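Local coordinates for protein malonyl-CoA decarboxylase (Rhodopseudomonas palustris, PDB 4KSA) that probably catalyses the decarboxylation of malonyl-CoA to acetyl-CoA and carbon dioxide, and carries a magnesium-binding site, at residues A[171-176]-A[217-222]; A[301-306]-A[413-418]. All coordinates share one frame; numbering follows the deposited sequence.

Contact 1: residues A[171-176]-A[217-222]; sequences GFLVLQ and YGFFHP
Val174 and Phe220 exchange two backbone hydrogen bonds, N to O each way and both 2.7 Å, and Gln176 and Gly218 form a second hydrogen-bonded pair. They join antiparallel strands 174-178 and 214-220, the former outermost in the sheet within this chain. Between them, in the non-hydrogen-bonded pair, Leu175 turns to the same face as Phe219. Leu175 CG lies anti to N (chi1 171°), and chi2 (71°) then brings Leu175 CD1 over one face of the Phe219 ring, 3.9 Å from its centroid. Leu173 CD2 reaches Phe219 CD1 at 3.6 Å; Val288 of helix 284-295 touches Phe219 and Tyr217, and Leu284 meets Leu173. Were Phe219 an alanine, the methyls of Leu173 and Leu175 would probably lose their shared surface, opening a gap beneath the helix. On the other face Gln176 CB rests obliquely against the Phe220 ring; glycine fits at Gly218 because a CB there would be crowded by Phe220 CE2. Beyond the strands, Phe172 CB sits over the His221 imidazole, whose ND1 is hydrogen-bonded to Arg223 N. Backbone bonds thus set the register, while Leu173, Tyr217 and Phe219 pack on helix 284-295, and Phe172 and Pro222 meet Pro222 and Phe172, respectively, of the second subunit.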
ATOM      1  N   GLY A 171      14.768  10.066  10.851  1.00 37.61           N
ATOM      2  CA  GLY A 171      13.694   9.119  11.110  1.00 37.44           C
ATOM      3  C   GLY A 171      12.793   8.781   9.927  1.00 37.36           C
ATOM      4  O   GLY A 171      12.256   7.679   9.852  1.00 36.12           O
ATOM      5  N   PHE A 172      12.605   9.713   8.999  1.00 38.12           N
ATOM      6  CA  PHE A 172      11.743   9.429   7.854  1.00 37.40           C
ATOM      7  C   PHE A 172      12.532   9.086   6.627  1.00 37.22           C
ATOM      8  O   PHE A 172      11.962   9.011   5.537  1.00 39.30           O
ATOM      9  CB  PHE A 172      10.821  10.605   7.514  1.00 36.25           C
ATOM     10  CG  PHE A 172       9.850  10.954   8.602  1.00 38.21           C
ATOM     11  CD1 PHE A 172       9.627  10.077   9.667  1.00 36.90           C
ATOM     12  CD2 PHE A 172       9.158  12.168   8.567  1.00 36.21           C
ATOM     13  CE1 PHE A 172       8.732  10.405  10.683  1.00 38.99           C
ATOM     14  CE2 PHE A 172       8.270  12.507   9.568  1.00 37.92           C
ATOM     15  CZ  PHE A 172       8.052  11.624  10.637  1.00 39.29           C
ATOM     16  N   LEU A 173      13.838   8.888   6.777  1.00 37.67           N
ATOM     17  CA  LEU A 173      14.657   8.546   5.614  1.00 36.69           C
ATOM     18  C   LEU A 173      14.346   7.092   5.283  1.00 35.06           C
ATOM     19  O   LEU A 173      14.302   6.250   6.167  1.00 36.31           O
ATOM     20  CB  LEU A 173      16.143   8.726   5.921  1.00 36.96           C
ATOM     21  CG  LEU A 173      16.995   8.795   4.647  1.00 40.65           C
ATOM     22  CD1 LEU A 173      16.743  10.101   3.911  1.00 39.40           C
ATOM     23  CD2 LEU A 173      18.458   8.670   5.009  1.00 42.95           C
ATOM     24  N   VAL A 174      14.108   6.799   4.015  1.00 33.54           N
ATOM     25  CA  VAL A 174      13.767   5.446   3.614  1.00 32.89           C
ATOM     26  C   VAL A 174      14.638   4.954   2.482  1.00 33.99           C
ATOM     27  O   VAL A 174      14.881   5.676   1.518  1.00 34.04           O
ATOM     28  CB  VAL A 174      12.307   5.360   3.174  1.00 33.78           C
ATOM     29  CG1 VAL A 174      12.032   4.013   2.520  1.00 33.05           C
ATOM     30  CG2 VAL A 174      11.407   5.564   4.375  1.00 32.54           C
ATOM     31  N   LEU A 175      15.112   3.714   2.617  1.00 34.34           N
ATOM     32  CA  LEU A 175      15.961   3.105   1.610  1.00 32.39           C
ATOM     33  C   LEU A 175      15.105   2.327   0.618  1.00 33.19           C
ATOM     34  O   LEU A 175      14.162   1.647   0.993  1.00 32.79           O
ATOM     35  CB  LEU A 175      16.960   2.179   2.282  1.00 31.52           C
ATOM     36  CG  LEU A 175      17.789   1.301   1.337  1.00 33.50           C
ATOM     37  CD1 LEU A 175      18.797   2.148   0.557  1.00 31.52           C
ATOM     38  CD2 LEU A 175      18.496   0.237   2.156  1.00 32.83           C
ATOM     39  N   GLN A 176      15.424   2.445  -0.656  1.00 34.49           N
ATOM     40  CA  GLN A 176      14.672   1.747  -1.677  1.00 39.16           C
ATOM     41  C   GLN A 176      15.639   1.186  -2.700  1.00 40.80           C
ATOM     42  O   GLN A 176      16.633   1.829  -3.037  1.00 42.62           O
ATOM     43  CB  GLN A 176      13.679   2.692  -2.377  1.00 41.27           C
ATOM     44  CG  GLN A 176      12.342   2.779  -1.688  1.00 47.59           C
ATOM     45  CD  GLN A 176      11.703   1.417  -1.561  1.00 53.47           C
ATOM     46  OE1 GLN A 176      11.411   0.763  -2.568  1.00 56.29           O
ATOM     47  NE2 GLN A 176      11.500   0.962  -0.321  1.00 55.68           N
ATOM     48  N   TYR A 217      21.012   1.378  -4.674  1.00 49.49           N
ATOM     49  CA  TYR A 217      19.978   1.766  -3.750  1.00 46.51           C
ATOM     50  C   TYR A 217      19.820   3.275  -3.680  1.00 46.67           C
ATOM     51  O   TYR A 217      20.666   4.041  -4.172  1.00 45.60           O
ATOM     52  CB  TYR A 217      20.314   1.194  -2.386  1.00 46.25           C
ATOM     53  CG  TYR A 217      20.407  -0.310  -2.429  1.00 50.14           C
ATOM     54  CD1 TYR A 217      19.266  -1.098  -2.280  1.00 51.11           C
ATOM     55  CD2 TYR A 217      21.616  -0.952  -2.715  1.00 50.51           C
ATOM     56  CE1 TYR A 217      19.320  -2.481  -2.420  1.00 51.45           C
ATOM     57  CE2 TYR A 217      21.675  -2.344  -2.860  1.00 51.77           C
ATOM     58  CZ  TYR A 217      20.521  -3.099  -2.714  1.00 51.76           C
ATOM     59  OH  TYR A 217      20.542  -4.465  -2.891  1.00 53.51           O
ATOM     60  N   GLY A 218      18.711   3.699  -3.086  1.00 44.14           N
ATOM     61  CA  GLY A 218      18.456   5.111  -2.953  1.00 40.15           C
ATOM     62  C   GLY A 218      17.868   5.414  -1.601  1.00 39.51           C
ATOM     63  O   GLY A 218      17.202   4.567  -1.004  1.00 39.17           O
ATOM     64  N   PHE A 219      18.144   6.614  -1.101  1.00 38.55           N
ATOM     65  CA  PHE A 219      17.587   7.057   0.170  1.00 38.49           C
ATOM     66  C   PHE A 219      16.597   8.169  -0.143  1.00 37.62           C
ATOM     67  O   PHE A 219      16.927   9.145  -0.818  1.00 38.58           O
ATOM     68  CB  PHE A 219      18.686   7.538   1.103  1.00 40.24           C
ATOM     69  CG  PHE A 219      19.390   6.418   1.802  1.00 42.15           C
ATOM     70  CD1 PHE A 219      18.804   5.797   2.898  1.00 41.11           C
ATOM     71  CD2 PHE A 219      20.609   5.936   1.325  1.00 41.42           C
ATOM     72  CE1 PHE A 219      19.421   4.707   3.510  1.00 44.18           C
ATOM     73  CE2 PHE A 219      21.228   4.850   1.928  1.00 41.28           C
ATOM     74  CZ  PHE A 219      20.634   4.232   3.021  1.00 41.66           C
ATOM     75  N   PHE A 220      15.369   7.989   0.319  1.00 34.37           N
ATOM     76  CA  PHE A 220      14.318   8.944   0.050  1.00 32.43           C
ATOM     77  C   PHE A 220      13.800   9.526   1.336  1.00 33.11           C
ATOM     78  O   PHE A 220      13.773   8.858   2.364  1.00 35.35           O
ATOM     79  CB  PHE A 220      13.160   8.260  -0.687  1.00 28.35           C
ATOM     80  CG  PHE A 220      13.516   7.773  -2.064  1.00 28.53           C
ATOM     81  CD1 PHE A 220      13.215   8.534  -3.186  1.00 26.11           C
ATOM     82  CD2 PHE A 220      14.216   6.582  -2.240  1.00 30.10           C
ATOM     83  CE1 PHE A 220      13.611   8.134  -4.477  1.00 26.38           C
ATOM     84  CE2 PHE A 220      14.625   6.167  -3.535  1.00 30.11           C
ATOM     85  CZ  PHE A 220      14.318   6.955  -4.652  1.00 27.28           C
ATOM     86  N   HIS A 221      13.408  10.791   1.281  1.00 33.02           N
ATOM     87  CA  HIS A 221      12.815  11.445   2.432  1.00 31.20           C
ATOM     88  C   HIS A 221      11.532  12.114   1.923  1.00 30.08           C
ATOM     89  O   HIS A 221      11.496  12.674   0.835  1.00 25.26           O
ATOM     90  CB  HIS A 221      13.771  12.473   3.030  1.00 30.84           C
ATOM     91  CG  HIS A 221      13.330  12.991   4.360  1.00 32.66           C
ATOM     92  ND1 HIS A 221      12.172  13.719   4.526  1.00 30.86           N
ATOM     93  CD2 HIS A 221      13.882  12.870   5.591  1.00 32.12           C
ATOM     94  CE1 HIS A 221      12.030  14.025   5.803  1.00 32.24           C
ATOM     95  NE2 HIS A 221      13.055  13.523   6.472  1.00 31.18           N
ATOM     96  N   PRO A 222      10.451  12.029   2.701  1.00 31.90           N
ATOM     97  CA  PRO A 222       9.181  12.639   2.291  1.00 31.76           C
ATOM     98  C   PRO A 222       9.237  14.137   1.945  1.00 33.79           C
ATOM     99  O   PRO A 222       8.386  14.612   1.199  1.00 35.06           O
ATOM    100  CB  PRO A 222       8.250  12.336   3.474  1.00 30.81           C
ATOM    101  CG  PRO A 222       9.192  12.181   4.654  1.00 32.58           C
ATOM    102  CD  PRO A 222      10.358  11.436   4.053  1.00 32.24           C
TER

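Contact 2: residues A[301-306]-A[413-418]; sequences TFVTLS and NYLYAL
Thr304 faces Tyr414 and Tyr416, with its hydroxyl serving one and its methyl the other, where strands 301-304 and 411-416 run antiparallel in the mixed sheet of an acetyltransferase-like domain. A chi1 of 76° places Thr304 OG1 between the backbone N and carbonyl carbon, and there it accepts Tyr414 N at 3.0 Å. Thr304 OG1 and Ser306 OG are also hydrogen-bonded, at 2.7 Å, which helps to fix the hydroxyl. The same torsion directs Thr304 CG2 to the edge of the Tyr416 ring, 3.5 Å from Tyr416 CE1; a threonine suits the place because it offers both a polar and an apolar branch. Tyr414 also presents its ring edge, with Thr304 OG1 and Ser306 CB near the plane, and its ring is stacked with that of His383. Tyr416 OH and His383 ND1 are hydrogen-bonded, so both tyrosines are fixed against helix 378-385. Next to Thr304 on the same strand, Val303 CG2 lies 3.4 Å from Asn413 CB, the two side chains crossing at a slant. Backbone bonds run from Thr304 N to Tyr414 O and from Tyr416 N to Phe302 O. An asparagine suits Asn413's buried place because its amide has both donor and acceptor: OD1 takes Asn394 ND2, and ND2 serves Pro241 O as well as Thr304 O. Asn413 ND2 lies 2.8 Å from Thr304 O, which is only 10° out of the amide plane.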
ATOM      1  N   THR A 301      30.884 -11.047   3.187  1.00 71.00           N
ATOM      2  CA  THR A 301      31.758  -9.884   3.306  1.00 70.43           C
ATOM      3  C   THR A 301      31.199  -8.601   2.683  1.00 66.93           C
ATOM      4  O   THR A 301      30.748  -8.585   1.526  1.00 64.87           O
ATOM      5  CB  THR A 301      33.152 -10.170   2.692  1.00 72.37           C
ATOM      6  OG1 THR A 301      33.021 -10.359   1.277  1.00 74.91           O
ATOM      7  CG2 THR A 301      33.767 -11.428   3.325  1.00 73.21           C
ATOM      8  N   PHE A 302      31.236  -7.529   3.471  1.00 62.58           N
ATOM      9  CA  PHE A 302      30.756  -6.230   3.026  1.00 59.48           C
ATOM     10  C   PHE A 302      31.905  -5.230   3.020  1.00 56.53           C
ATOM     11  O   PHE A 302      32.337  -4.729   4.062  1.00 55.98           O
ATOM     12  CB  PHE A 302      29.601  -5.790   3.919  1.00 58.89           C
ATOM     13  CG  PHE A 302      28.427  -6.717   3.849  1.00 58.07           C
ATOM     14  CD1 PHE A 302      28.221  -7.679   4.833  1.00 57.57           C
ATOM     15  CD2 PHE A 302      27.565  -6.680   2.754  1.00 57.68           C
ATOM     16  CE1 PHE A 302      27.175  -8.597   4.728  1.00 57.23           C
ATOM     17  CE2 PHE A 302      26.514  -7.597   2.640  1.00 58.15           C
ATOM     18  CZ  PHE A 302      26.321  -8.557   3.631  1.00 57.36           C
ATOM     19  N   VAL A 303      32.384  -4.948   1.814  1.00 53.49           N
ATOM     20  CA  VAL A 303      33.534  -4.075   1.616  1.00 53.07           C
ATOM     21  C   VAL A 303      33.324  -3.036   0.520  1.00 52.69           C
ATOM     22  O   VAL A 303      32.510  -3.234  -0.375  1.00 55.27           O
ATOM     23  CB  VAL A 303      34.750  -4.926   1.204  1.00 51.87           C
ATOM     24  CG1 VAL A 303      34.551  -5.455  -0.229  1.00 47.89           C
ATOM     25  CG2 VAL A 303      36.010  -4.108   1.302  1.00 53.32           C
ATOM     26  N   THR A 304      34.077  -1.942   0.565  1.00 51.34           N
ATOM     27  CA  THR A 304      33.949  -0.919  -0.476  1.00 52.57           C
ATOM     28  C   THR A 304      35.203  -0.876  -1.344  1.00 51.26           C
ATOM     29  O   THR A 304      36.146  -1.617  -1.114  1.00 53.12           O
ATOM     30  CB  THR A 304      33.759   0.489   0.121  1.00 52.29           C
ATOM     31  OG1 THR A 304      35.013   0.966   0.619  1.00 53.50           O
ATOM     32  CG2 THR A 304      32.763   0.452   1.264  1.00 53.38           C
ATOM     33  N   LEU A 305      35.186  -0.023  -2.356  1.00 50.04           N
ATOM     34  CA  LEU A 305      36.334   0.187  -3.236  1.00 49.24           C
ATOM     35  C   LEU A 305      36.268   1.689  -3.469  1.00 49.72           C
ATOM     36  O   LEU A 305      35.894   2.170  -4.543  1.00 50.77           O
ATOM     37  CB  LEU A 305      36.206  -0.551  -4.570  1.00 47.28           C
ATOM     38  CG  LEU A 305      37.539  -0.988  -5.199  1.00 47.25           C
ATOM     39  CD1 LEU A 305      37.385  -1.110  -6.703  1.00 46.95           C
ATOM     40  CD2 LEU A 305      38.634   0.021  -4.891  1.00 47.70           C
ATOM     41  N   SER A 306      36.622   2.414  -2.419  1.00 48.51           N
ATOM     42  CA  SER A 306      36.576   3.860  -2.397  1.00 49.78           C
ATOM     43  C   SER A 306      37.738   4.618  -3.028  1.00 49.90           C
ATOM     44  O   SER A 306      38.786   4.055  -3.343  1.00 50.21           O
ATOM     45  CB  SER A 306      36.442   4.312  -0.942  1.00 49.84           C
ATOM     46  OG  SER A 306      35.486   3.516  -0.250  1.00 53.25           O
ATOM     47  N   ASN A 413      39.783   0.002   0.411  1.00 48.42           N
ATOM     48  CA  ASN A 413      38.603  -0.777   0.704  1.00 45.71           C
ATOM     49  C   ASN A 413      38.338  -0.487   2.160  1.00 45.76           C
ATOM     50  O   ASN A 413      39.265  -0.476   2.971  1.00 45.91           O
ATOM     51  CB  ASN A 413      38.840  -2.285   0.567  1.00 44.00           C
ATOM     52  CG  ASN A 413      39.467  -2.682  -0.754  1.00 45.67           C
ATOM     53  OD1 ASN A 413      40.665  -2.936  -0.827  1.00 48.40           O
ATOM     54  ND2 ASN A 413      38.664  -2.754  -1.799  1.00 45.66           N
ATOM     55  N   TYR A 414      37.088  -0.200   2.493  1.00 44.66           N
ATOM     56  CA  TYR A 414      36.733   0.011   3.886  1.00 43.98           C
ATOM     57  C   TYR A 414      35.974  -1.285   4.133  1.00 44.21           C
ATOM     58  O   TYR A 414      35.344  -1.819   3.221  1.00 44.32           O
ATOM     59  CB  TYR A 414      35.856   1.254   4.059  1.00 40.71           C
ATOM     60  CG  TYR A 414      36.611   2.566   3.906  1.00 35.38           C
ATOM     61  CD1 TYR A 414      37.218   3.180   5.001  1.00 32.64           C
ATOM     62  CD2 TYR A 414      36.706   3.199   2.658  1.00 34.57           C
ATOM     63  CE1 TYR A 414      37.903   4.403   4.871  1.00 29.75           C
ATOM     64  CE2 TYR A 414      37.395   4.418   2.509  1.00 32.08           C
ATOM     65  CZ  TYR A 414      37.986   5.012   3.621  1.00 32.39           C
ATOM     66  OH  TYR A 414      38.651   6.209   3.477  1.00 32.30           O
ATOM     67  N   LEU A 415      36.070  -1.824   5.339  1.00 45.60           N
ATOM     68  CA  LEU A 415      35.426  -3.091   5.639  1.00 46.33           C
ATOM     69  C   LEU A 415      34.247  -2.889   6.574  1.00 46.94           C
ATOM     70  O   LEU A 415      34.394  -2.371   7.689  1.00 45.52           O
ATOM     71  CB  LEU A 415      36.468  -4.048   6.249  1.00 45.79           C
ATOM     72  CG  LEU A 415      36.204  -5.546   6.458  1.00 44.90           C
ATOM     73  CD1 LEU A 415      35.280  -5.746   7.649  1.00 43.94           C
ATOM     74  CD2 LEU A 415      35.638  -6.154   5.186  1.00 42.27           C
ATOM     75  N   TYR A 416      33.068  -3.275   6.095  1.00 47.50           N
ATOM     76  CA  TYR A 416      31.858  -3.147   6.895  1.00 48.88           C
ATOM     77  C   TYR A 416      31.526  -4.505   7.469  1.00 49.32           C
ATOM     78  O   TYR A 416      31.277  -5.465   6.735  1.00 49.11           O
ATOM     79  CB  TYR A 416      30.675  -2.635   6.059  1.00 47.48           C
ATOM     80  CG  TYR A 416      30.681  -1.142   5.805  1.00 47.17           C
ATOM     81  CD1 TYR A 416      31.227  -0.615   4.635  1.00 46.22           C
ATOM     82  CD2 TYR A 416      30.159  -0.246   6.748  1.00 47.24           C
ATOM     83  CE1 TYR A 416      31.258   0.770   4.406  1.00 44.62           C
ATOM     84  CE2 TYR A 416      30.188   1.145   6.528  1.00 45.99           C
ATOM     85  CZ  TYR A 416      30.744   1.637   5.354  1.00 44.05           C
ATOM     86  OH  TYR A 416      30.822   2.983   5.131  1.00 41.76           O
ATOM     87  N   ALA A 417      31.555  -4.579   8.791  1.00 50.51           N
ATOM     88  CA  ALA A 417      31.252  -5.812   9.499  1.00 53.39           C
ATOM     89  C   ALA A 417      30.021  -5.527  10.325  1.00 55.15           C
ATOM     90  O   ALA A 417      30.083  -4.807  11.328  1.00 54.21           O
ATOM     91  CB  ALA A 417      32.406  -6.203  10.401  1.00 54.40           C
ATOM     92  N   LEU A 418      28.906  -6.095   9.887  1.00 56.89           N
ATOM     93  CA  LEU A 418      27.619  -5.911  10.533  1.00 59.41           C
ATOM     94  C   LEU A 418      27.585  -6.395  11.982  1.00 62.20           C
ATOM     95  O   LEU A 418      26.564  -6.896  12.449  1.00 64.26           O
ATOM     96  CB  LEU A 418      26.554  -6.620   9.696  1.00 58.86           C
ATOM     97  CG  LEU A 418      25.081  -6.465  10.054  1.00 58.30           C
ATOM     98  CD1 LEU A 418      24.754  -5.020  10.385  1.00 56.40           C
ATOM     99  CD2 LEU A 418      24.256  -6.962   8.872  1.00 59.36           C
TER

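In the fold
Contacts 1 and 2 belong to one seven-stranded mixed sheet, and strands 230-237 and 262-270 lie between them. Their centres are about 21 Å apart and their nearest atoms about 9 Å, so they do not touch directly. Helix 284-295 ties them together: it packs on Leu173, Tyr217 and Phe219 of contact 1 and on Phe302 and Tyr416 of contact 2. Their settings differ, since contact 1 includes an outermost strand of the sheet within this chain and reaches a second subunit, whereas contact 2 is buried deeper in the sheet and is flanked by helix 378-385. Both lie away from the magnesium-binding His162.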